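Local coordinates for fatty acid amide hydrolase (Candida albicans, PDB 6KVR), which probably hydrolyses the amides of monocarboxylic acids to the free acid and ammonia, as a member of the amidase family of serine hydrolases, at residues T7-D12 with N422-E427. Numbering follows the deposited sequence.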
loop_
_atom_site.group_PDB
_atom_site.type_symbol
_atom_site.label_atom_id
_atom_site.label_comp_id
_atom_site.label_asym_id
_atom_site.label_seq_id
_atom_site.Cartn_x
_atom_site.Cartn_y
_atom_site.Cartn_z
ATOM N N THR A 7 -4.299 -30.102 21.993
ATOM C CA THR A 7 -4.443 -30.885 20.766
ATOM C C THR A 7 -4.263 -30.047 19.498
ATOM O O THR A 7 -4.122 -30.623 18.413
ATOM C CB THR A 7 -5.804 -31.607 20.727
ATOM O OG1 THR A 7 -6.835 -30.706 20.316
ATOM C CG2 THR A 7 -6.165 -32.170 22.096
ATOM N N PHE A 8 -4.248 -28.713 19.597
ATOM C CA PHE A 8 -3.933 -27.883 18.433
ATOM C C PHE A 8 -2.439 -27.686 18.221
ATOM O O PHE A 8 -2.051 -27.200 17.151
ATOM C CB PHE A 8 -4.565 -26.496 18.558
ATOM C CG PHE A 8 -6.058 -26.497 18.475
ATOM C CD1 PHE A 8 -6.826 -26.760 19.597
ATOM C CD2 PHE A 8 -6.697 -26.216 17.278
ATOM C CE1 PHE A 8 -8.202 -26.753 19.526
ATOM C CE2 PHE A 8 -8.070 -26.208 17.206
ATOM C CZ PHE A 8 -8.823 -26.492 18.334
ATOM N N LEU A 9 -1.602 -28.042 19.197
ATOM C CA LEU A 9 -0.177 -27.692 19.187
ATOM C C LEU A 9 0.655 -28.683 18.386
ATOM O O LEU A 9 1.650 -29.218 18.872
ATOM C CB LEU A 9 0.336 -27.585 20.619
ATOM C CG LEU A 9 -0.527 -26.760 21.583
ATOM C CD1 LEU A 9 0.089 -26.747 22.972
ATOM C CD2 LEU A 9 -0.729 -25.345 21.066
ATOM N N ASN A 10 0.283 -28.918 17.129
ATOM C CA ASN A 10 0.945 -29.931 16.314
ATOM C C ASN A 10 1.595 -29.338 15.069
ATOM O O ASN A 10 1.859 -30.063 14.108
ATOM C CB ASN A 10 -0.051 -31.020 15.916
ATOM C CG ASN A 10 -1.070 -30.523 14.898
ATOM O OD1 ASN A 10 -1.570 -29.390 14.995
ATOM N ND2 ASN A 10 -1.385 -31.365 13.915
ATOM N N LYS A 11 1.846 -28.031 15.056
ATOM C CA LYS A 11 2.443 -27.382 13.899
ATOM C C LYS A 11 3.837 -26.841 14.176
ATOM O O LYS A 11 4.614 -26.669 13.232
ATOM C CB LYS A 11 1.542 -26.234 13.401
ATOM C CG LYS A 11 0.113 -26.654 13.028
ATOM C CD LYS A 11 0.109 -27.674 11.889
ATOM C CE LYS A 11 -1.222 -27.705 11.148
ATOM N NZ LYS A 11 -2.355 -27.405 12.080
ATOM N N ASP A 12 4.166 -26.563 15.436
ATOM C CA ASP A 12 5.495 -26.095 15.821
ATOM C C ASP A 12 5.871 -26.911 17.051
ATOM O O ASP A 12 5.143 -26.868 18.066
ATOM C CB ASP A 12 5.490 -24.584 16.095
ATOM C CG ASP A 12 6.891 -24.009 16.398
ATOM O OD1 ASP A 12 7.133 -22.813 16.054
ATOM O OD2 ASP A 12 7.747 -24.732 16.969
ATOM N N ASN A 422 -0.441 -19.282 19.633
ATOM C CA ASN A 422 -0.314 -18.551 18.370
ATOM C C ASN A 422 0.876 -19.024 17.543
ATOM O O ASN A 422 0.864 -18.864 16.316
ATOM C CB ASN A 422 -0.228 -17.030 18.611
ATOM C CG ASN A 422 1.158 -16.568 19.017
ATOM O OD1 ASN A 422 2.087 -16.488 18.195
ATOM N ND2 ASN A 422 1.308 -16.248 20.288
ATOM N N LEU A 423 1.892 -19.619 18.177
ATOM C CA LEU A 423 2.974 -20.225 17.410
ATOM C C LEU A 423 2.497 -21.429 16.609
ATOM O O LEU A 423 3.173 -21.823 15.655
ATOM C CB LEU A 423 4.126 -20.618 18.339
ATOM C CG LEU A 423 4.851 -19.388 18.905
ATOM C CD1 LEU A 423 5.911 -19.768 19.944
ATOM C CD2 LEU A 423 5.454 -18.550 17.767
ATOM N N ASN A 424 1.334 -21.996 16.938
ATOM C CA ASN A 424 0.788 -23.120 16.179
ATOM C C ASN A 424 -0.358 -22.718 15.243
ATOM O O ASN A 424 -1.050 -23.600 14.715
ATOM C CB ASN A 424 0.331 -24.219 17.144
ATOM C CG ASN A 424 1.496 -25.068 17.635
ATOM O OD1 ASN A 424 1.806 -26.114 17.043
ATOM N ND2 ASN A 424 2.171 -24.606 18.695
ATOM N N TYR A 425 -0.514 -21.415 14.968
ATOM C CA TYR A 425 -1.702 -20.893 14.281
ATOM C C TYR A 425 -1.904 -21.451 12.874
ATOM O O TYR A 425 -3.018 -21.867 12.516
ATOM C CB TYR A 425 -1.635 -19.377 14.205
ATOM C CG TYR A 425 -2.606 -18.773 15.153
ATOM C CD1 TYR A 425 -3.670 -19.526 15.627
ATOM C CD2 TYR A 425 -2.462 -17.464 15.593
ATOM C CE1 TYR A 425 -4.583 -18.995 16.509
ATOM C CE2 TYR A 425 -3.364 -16.924 16.489
ATOM C CZ TYR A 425 -4.421 -17.699 16.949
ATOM O OH TYR A 425 -5.335 -17.164 17.832
ATOM N N GLY A 426 -0.906 -21.361 12.018
ATOM C CA GLY A 426 -1.241 -21.668 10.625
ATOM C C GLY A 426 -0.670 -23.031 10.277
ATOM O O GLY A 426 -1.209 -24.067 10.684
ATOM N N GLU A 427 0.458 -23.041 9.574
ATOM C CA GLU A 427 1.300 -24.225 9.504
ATOM C C GLU A 427 2.503 -24.113 10.442
ATOM O O GLU A 427 3.526 -24.767 10.219
ATOM C CB GLU A 427 1.736 -24.483 8.058
ATOM C CG GLU A 427 0.552 -24.665 7.081
ATOM C CD GLU A 427 0.976 -25.140 5.690
ATOM O OE1 GLU A 427 1.576 -26.228 5.584
ATOM O OE2 GLU A 427 0.690 -24.438 4.692
HETATM O O HOH W 1 -3.151 -26.243 14.922
HETATM O O HOH W 2 -3.249 -24.372 12.488
#
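Lys11 and Asn424 are where the two backbones come nearest, 5.1 Å between their CA atoms: the loop after the 3-10 turn at Thr7 and Phe8 runs past the chain just leaving helix 417-423. The pair illustrates how one buried amide can tie an N-terminal loop to the chain following a helix without strand pairing. Asn424 OD1 accepts from two successive backbone amides, Lys11 N at 2.8 Å and Asp12 N at 2.9 Å. Lys11 N lies in the carbonyl plane, whereas Asp12 N stands about 49° above it. With chi1 at -80°, CG of Asn424 lies beside its own backbone N and 3.5 Å from CA of Leu9, centre of an inverse gamma turn; its ND2 turns back to Lys420 O, so both ends of the amide are held. Leu9 CD2 packs 3.8 Å from Asn424 ND2. The Lys11 chain, bent at chi2 and chi4, passes alongside Gly426 O, and its NZ donates to a water within hydrogen-bonding distance of Tyr425 O and Gly426 O. Asp12 CB rests 3.6 Å from Leu423 O, while its OD1 is hydrogen-bonded to Tyr17 OH and Asn401 ND2, and OD2 to Leu14 N. The N-terminal loop, ahead of helix 20-40, is thus secured to the loop joining helices 417-423 and 434-457.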